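Long-range contacts in nonsense-mediated mRNA decay protein 2 (Saccharomyces cerevisiae, PDB 4LUN), which takes part in nonsense-mediated decay, the degradation of mRNAs containing premature stop codons, and interacts through its C-terminal part with the decay factor Upf1: residues Thr75-Leu80 against Ser110-Ala115; Lys259-His264 against Glu280-Leu285. All coordinates share one frame; numbering follows the deposited sequence.

Overall arrangement
The chain is the N-terminal, all-helical MIF4G part of a longer protein. Following it from the N terminus, contact 1 comes first. Residues 75-80 lie on helix 69-81, and the chain returns through helix 87-104 to bring residues 110-115 of helix 106-116 beside them. This loop closes before contact 2 opens, so the two are in series and neither nests nor crosses. Contact 2 joins the long helix 231-271 to helix 277-303 across a short turn. The centres of the contacts are about 47 Å apart, on opposite sides of the chain's centre. Contact 1 is buried within the MIF4G helices; contact 2 ties together the two arms of a C-terminal hairpin.

Contact 1. Residues Thr75-Leu80 against Ser110-Ala115; sequences TVTECL and SPLLGA
Leu-112 packs against Val-76, Thr-77 and Leu-80 with its two methyls. Its CD1 lies 3.8 Å from CG1 of Val-76 and 3.4 Å from OG1 of Thr-77. Its CD2 is 4.2 Å from CD2 of Leu-80. The valine side chain lies roughly perpendicular to that of Leu-112, whereas the Thr-77 and Leu-112 side chains overlap head to tail. The CB of Leu-112 does not point straight at the partner helix. With CG anti to the backbone N (chi1 169°), the branched end still arrives there. Further along, the Thr-77 methyl CG2 meets CB of Ala-115 at 3.9 Å.

No hydrogen bond joins the two segments. The Thr-77 hydroxyl presents its oxygen to the Leu-112 methyl, but its polar partner is the backbone oxygen of Ile-73, one turn earlier in its own helix. The torsion that puts OG1 beside the backbone N (chi1 -61°) suits this bond. It also turns CG2 to Ala-115.

This is packing between non-adjacent helices of the MIF4G domain, a HEAT-repeat-like stack of helices. The segment axes come within 9.8 Å and run 40° apart, roughly parallel; in sequence, helix 87-104 lies between the two and returns the chain. That helix also packs against the side chains of residues 75-80: Val-76 touches Ile-97 and Leu-100, and Leu-80 touches Ala-93 and Ile-97. On other sides, Val-76 meets Leu-44 of helix 34-44, while Leu-80 meets Val-146 and Leu-150 of helix 130-152.

Contact 2. Residues Lys259-His264 against Glu280-Leu285; sequences KLQREH and EEYDKL
Leu-260 and Tyr-282 meet across an antiparallel helical hairpin, formed by the long helix 231-271 and helix 277-303. The segment axes come within 9.1 Å, with their N-to-C directions 151° apart. The two residues face each other so closely that their CB atoms are 4.1 Å apart. The Leu-260 CB sits at the edge of the Tyr-282 ring, near its plane.

The CD1 methyl of Leu-260 reaches between Glu-281 and Leu-285. It lies 3.8 Å from CG of Glu-281 and 3.8 Å from CD1 of Leu-285, and the Leu-260 side chain is roughly perpendicular to both. Glu-281 thus contributes mainly its aliphatic stem. Its carboxylate is at the outer margin of the contact, where OE1 passes 4.0 Å from CD2 of Leu-260. Leu-285 also packs on Leu-253, Lys-256 and Val-257 of the long helix.

The other half of the contact is Gln-261 beside the tyrosine. The two side chains run alongside each other in the same direction. CB of Gln-261 approaches CE1 of Tyr-282 obliquely, at 3.9 Å. Gln-261 and Tyr-282 each have CG anti to the backbone N. The amide and ring planes lie 19° apart. Their polar ends meet the C-terminal histidine tag of the construct, which is not part of the natural protein: the Tyr-282 OH is hydrogen-bonded to His-312 NE2, and NE2 of Gln-261 to the backbone oxygen of His-313. The turn end is held by polar pairs, with Arg-275 salt-bridged to Glu-280 and Asp-283, and His-264 ND1 hydrogen-bonded to Asp-276 OD2. On the tyrosine itself, OD1 of Asp-283 lies in the ring plane at its edge, 3.5 Å from CD2 of Tyr-282.

Contact 1. Residues Thr75-Leu80 against Ser110-Ala115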
loop_
_atom_site.group_PDB
_atom_site.type_symbol
_atom_site.label_atom_id
_atom_site.label_comp_id
_atom_site.label_asym_id
_atom_site.label_seq_id
_atom_site.Cartn_x
_atom_site.Cartn_y
_atom_site.Cartn_z
ATOM N N THR A 75 -8.806 10.478 15.196
ATOM C CA THR A 75 -9.230 9.135 15.577
ATOM C C THR A 75 -9.263 8.180 14.389
ATOM O O THR A 75 -8.723 7.072 14.456
ATOM C CB THR A 75 -10.614 9.153 16.249
ATOM O OG1 THR A 75 -10.553 9.958 17.433
ATOM C CG2 THR A 75 -11.055 7.742 16.608
ATOM N N VAL A 76 -9.892 8.615 13.301
ATOM C CA VAL A 76 -9.989 7.803 12.096
ATOM C C VAL A 76 -8.610 7.558 11.462
ATOM O O VAL A 76 -8.342 6.471 10.947
ATOM C CB VAL A 76 -10.964 8.445 11.081
ATOM C CG1 VAL A 76 -10.584 8.111 9.659
ATOM C CG2 VAL A 76 -12.398 8.011 11.376
ATOM N N THR A 77 -7.739 8.563 11.514
ATOM C CA THR A 77 -6.393 8.425 10.968
ATOM C C THR A 77 -5.675 7.266 11.645
ATOM O O THR A 77 -5.056 6.431 10.986
ATOM C CB THR A 77 -5.553 9.699 11.143
ATOM O OG1 THR A 77 -6.167 10.789 10.446
ATOM C CG2 THR A 77 -4.152 9.485 10.572
ATOM N N GLU A 78 -5.773 7.219 12.970
ATOM C CA GLU A 78 -5.176 6.141 13.746
ATOM C C GLU A 78 -5.827 4.797 13.420
ATOM O O GLU A 78 -5.137 3.805 13.203
ATOM C CB GLU A 78 -5.287 6.446 15.240
ATOM C CG GLU A 78 -4.125 5.944 16.063
ATOM C CD GLU A 78 -3.831 6.844 17.248
ATOM O OE1 GLU A 78 -2.669 7.288 17.381
ATOM O OE2 GLU A 78 -4.758 7.110 18.045
ATOM N N CYS A 79 -7.157 4.768 13.370
ATOM C CA CYS A 79 -7.874 3.532 13.051
ATOM C C CYS A 79 -7.542 3.015 11.655
ATOM O O CYS A 79 -7.380 1.809 11.459
ATOM C CB CYS A 79 -9.382 3.732 13.170
ATOM S SG CYS A 79 -9.920 4.091 14.848
ATOM N N LEU A 80 -7.456 3.927 10.691
ATOM C CA LEU A 80 -7.201 3.544 9.306
ATOM C C LEU A 80 -5.811 2.941 9.146
ATOM O O LEU A 80 -5.619 1.954 8.429
ATOM C CB LEU A 80 -7.350 4.757 8.386
ATOM C CG LEU A 80 -7.861 4.451 6.986
ATOM C CD1 LEU A 80 -9.093 3.564 7.070
ATOM C CD2 LEU A 80 -8.182 5.759 6.276
ATOM N N SER A 110 -9.467 15.868 3.184
ATOM C CA SER A 110 -8.174 16.523 2.964
ATOM C C SER A 110 -7.165 16.306 4.099
ATOM O O SER A 110 -6.067 15.775 3.853
ATOM C CB SER A 110 -8.331 18.013 2.598
ATOM O OG SER A 110 -7.084 18.687 2.647
ATOM N N PRO A 111 -7.517 16.680 5.347
ATOM C CA PRO A 111 -6.529 16.424 6.403
ATOM C C PRO A 111 -6.293 14.931 6.676
ATOM O O PRO A 111 -5.181 14.553 7.059
ATOM C CB PRO A 111 -7.131 17.120 7.633
ATOM C CG PRO A 111 -8.592 17.238 7.341
ATOM C CD PRO A 111 -8.711 17.385 5.854
ATOM N N LEU A 112 -7.308 14.094 6.469
ATOM C CA LEU A 112 -7.140 12.659 6.635
ATOM C C LEU A 112 -6.129 12.136 5.618
ATOM O O LEU A 112 -5.213 11.399 5.971
ATOM C CB LEU A 112 -8.468 11.914 6.462
ATOM C CG LEU A 112 -8.335 10.382 6.365
ATOM C CD1 LEU A 112 -7.792 9.792 7.649
ATOM C CD2 LEU A 112 -9.643 9.708 5.982
ATOM N N LEU A 113 -6.293 12.530 4.360
ATOM C CA LEU A 113 -5.392 12.037 3.319
ATOM C C LEU A 113 -3.960 12.479 3.579
ATOM O O LEU A 113 -3.019 11.691 3.437
ATOM C CB LEU A 113 -5.853 12.516 1.943
ATOM C CG LEU A 113 -4.898 12.233 0.783
ATOM C CD1 LEU A 113 -4.677 10.734 0.647
ATOM C CD2 LEU A 113 -5.447 12.798 -0.514
ATOM N N GLY A 114 -3.795 13.745 3.951
ATOM C CA GLY A 114 -2.468 14.280 4.198
ATOM C C GLY A 114 -1.752 13.552 5.318
ATOM O O GLY A 114 -0.552 13.281 5.223
ATOM N N ALA A 115 -2.491 13.229 6.377
ATOM C CA ALA A 115 -1.916 12.515 7.513
ATOM C C ALA A 115 -1.674 11.056 7.157
ATOM O O ALA A 115 -0.659 10.467 7.552
ATOM C CB ALA A 115 -2.829 12.621 8.723
#

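Contact 2. Residues Lys259-His264 against Glu280-Leu285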
loop_
_atom_site.group_PDB
_atom_site.type_symbol
_atom_site.label_atom_id
_atom_site.label_comp_id
_atom_site.label_asym_id
_atom_site.label_seq_id
_atom_site.Cartn_x
_atom_site.Cartn_y
_atom_site.Cartn_z
ATOM N N LYS A 259 28.833 -19.449 -7.041
ATOM C CA LYS A 259 30.291 -19.427 -6.952
ATOM C C LYS A 259 30.746 -19.819 -5.549
ATOM O O LYS A 259 31.662 -20.636 -5.382
ATOM C CB LYS A 259 30.847 -18.043 -7.255
ATOM C CG LYS A 259 32.359 -18.066 -7.378
ATOM C CD LYS A 259 32.993 -16.786 -6.884
ATOM C CE LYS A 259 34.500 -16.865 -7.031
ATOM N NZ LYS A 259 34.885 -17.050 -8.459
ATOM N N LEU A 260 30.112 -19.228 -4.539
ATOM C CA LEU A 260 30.478 -19.529 -3.151
ATOM C C LEU A 260 30.173 -20.972 -2.797
ATOM O O LEU A 260 30.972 -21.637 -2.135
ATOM C CB LEU A 260 29.779 -18.587 -2.172
ATOM C CG LEU A 260 30.237 -17.134 -2.287
ATOM C CD1 LEU A 260 29.286 -16.204 -1.560
ATOM C CD2 LEU A 260 31.636 -17.036 -1.712
ATOM N N GLN A 261 29.023 -21.464 -3.257
ATOM C CA GLN A 261 28.665 -22.853 -3.013
ATOM C C GLN A 261 29.673 -23.809 -3.660
ATOM O O GLN A 261 30.091 -24.816 -3.058
ATOM C CB GLN A 261 27.258 -23.132 -3.532
ATOM C CG GLN A 261 26.862 -24.586 -3.358
ATOM C CD GLN A 261 25.493 -24.895 -3.928
ATOM O OE1 GLN A 261 25.251 -24.722 -5.123
ATOM N NE2 GLN A 261 24.590 -25.366 -3.071
ATOM N N ARG A 262 30.100 -23.483 -4.878
ATOM C CA ARG A 262 31.041 -24.339 -5.593
ATOM C C ARG A 262 32.375 -24.379 -4.872
ATOM O O ARG A 262 32.950 -25.448 -4.693
ATOM C CB ARG A 262 31.234 -23.856 -7.031
ATOM C CG ARG A 262 30.071 -24.186 -7.951
ATOM C CD ARG A 262 30.286 -23.576 -9.326
ATOM N NE ARG A 262 31.187 -24.385 -10.137
ATOM C CZ ARG A 262 30.782 -25.411 -10.881
ATOM N NH1 ARG A 262 29.496 -25.736 -10.912
ATOM N NH2 ARG A 262 31.658 -26.108 -11.592
ATOM N N GLU A 263 32.863 -23.219 -4.439
ATOM C CA GLU A 263 34.132 -23.192 -3.712
ATOM C C GLU A 263 34.048 -23.945 -2.382
ATOM O O GLU A 263 34.994 -24.638 -2.017
ATOM C CB GLU A 263 34.620 -21.757 -3.481
ATOM C CG GLU A 263 35.061 -21.044 -4.755
ATOM C CD GLU A 263 36.059 -21.851 -5.581
ATOM O OE1 GLU A 263 37.037 -22.381 -5.013
ATOM O OE2 GLU A 263 35.859 -21.962 -6.811
ATOM N N HIS A 264 32.918 -23.815 -1.683
ATOM C CA HIS A 264 32.692 -24.522 -0.419
ATOM C C HIS A 264 32.723 -26.035 -0.671
ATOM O O HIS A 264 33.335 -26.814 0.081
ATOM C CB HIS A 264 31.346 -24.098 0.191
ATOM C CG HIS A 264 30.824 -25.048 1.224
ATOM N ND1 HIS A 264 31.549 -25.396 2.343
ATOM C CD2 HIS A 264 29.661 -25.737 1.300
ATOM C CE1 HIS A 264 30.856 -26.262 3.062
ATOM N NE2 HIS A 264 29.704 -26.482 2.454
ATOM N N GLU A 280 30.370 -19.529 4.879
ATOM C CA GLU A 280 30.010 -18.453 5.796
ATOM C C GLU A 280 29.468 -17.226 5.065
ATOM O O GLU A 280 28.496 -16.606 5.506
ATOM C CB GLU A 280 31.194 -18.065 6.684
ATOM C CG GLU A 280 31.696 -19.180 7.601
ATOM C CD GLU A 280 30.637 -19.708 8.564
ATOM O OE1 GLU A 280 29.612 -19.024 8.802
ATOM O OE2 GLU A 280 30.838 -20.823 9.089
ATOM N N GLU A 281 30.093 -16.874 3.947
ATOM C CA GLU A 281 29.600 -15.749 3.156
ATOM C C GLU A 281 28.310 -16.138 2.436
ATOM O O GLU A 281 27.376 -15.348 2.308
ATOM C CB GLU A 281 30.651 -15.280 2.148
ATOM C CG GLU A 281 30.206 -14.033 1.396
ATOM C CD GLU A 281 31.291 -13.427 0.521
ATOM O OE1 GLU A 281 32.467 -13.846 0.630
ATOM O OE2 GLU A 281 30.959 -12.520 -0.277
ATOM N N TYR A 282 28.275 -17.375 1.959
ATOM C CA TYR A 282 27.096 -17.932 1.296
ATOM C C TYR A 282 25.865 -17.800 2.185
ATOM O O TYR A 282 24.796 -17.391 1.730
ATOM C CB TYR A 282 27.373 -19.412 0.994
ATOM C CG TYR A 282 26.181 -20.198 0.489
ATOM C CD1 TYR A 282 25.894 -20.254 -0.871
ATOM C CD2 TYR A 282 25.370 -20.913 1.370
ATOM C CE1 TYR A 282 24.810 -20.982 -1.338
ATOM C CE2 TYR A 282 24.293 -21.643 0.917
ATOM C CZ TYR A 282 24.018 -21.682 -0.438
ATOM O OH TYR A 282 22.944 -22.420 -0.892
ATOM N N ASP A 283 26.016 -18.152 3.460
ATOM C CA ASP A 283 24.899 -18.116 4.408
ATOM C C ASP A 283 24.296 -16.715 4.558
ATOM O O ASP A 283 23.089 -16.568 4.752
ATOM C CB ASP A 283 25.332 -18.658 5.775
ATOM C CG ASP A 283 25.362 -20.176 5.826
ATOM O OD1 ASP A 283 24.921 -20.822 4.853
ATOM O OD2 ASP A 283 25.813 -20.733 6.853
ATOM N N LYS A 284 25.135 -15.692 4.442
ATOM C CA LYS A 284 24.677 -14.304 4.498
ATOM C C LYS A 284 23.936 -13.858 3.242
ATOM O O LYS A 284 23.035 -13.025 3.315
ATOM C CB LYS A 284 25.857 -13.356 4.734
ATOM C CG LYS A 284 26.512 -13.490 6.097
ATOM C CD LYS A 284 27.576 -12.411 6.287
ATOM C CE LYS A 284 28.295 -12.553 7.621
ATOM N NZ LYS A 284 29.566 -13.316 7.488
ATOM N N LEU A 285 24.325 -14.394 2.088
ATOM C CA LEU A 285 23.732 -13.981 0.823
ATOM C C LEU A 285 22.489 -14.769 0.449
ATOM O O LEU A 285 21.609 -14.253 -0.239
ATOM C CB LEU A 285 24.746 -14.112 -0.310
ATOM C CG LEU A 285 25.796 -13.015 -0.419
ATOM C CD1 LEU A 285 26.734 -13.333 -1.575
ATOM C CD2 LEU A 285 25.113 -11.658 -0.621
#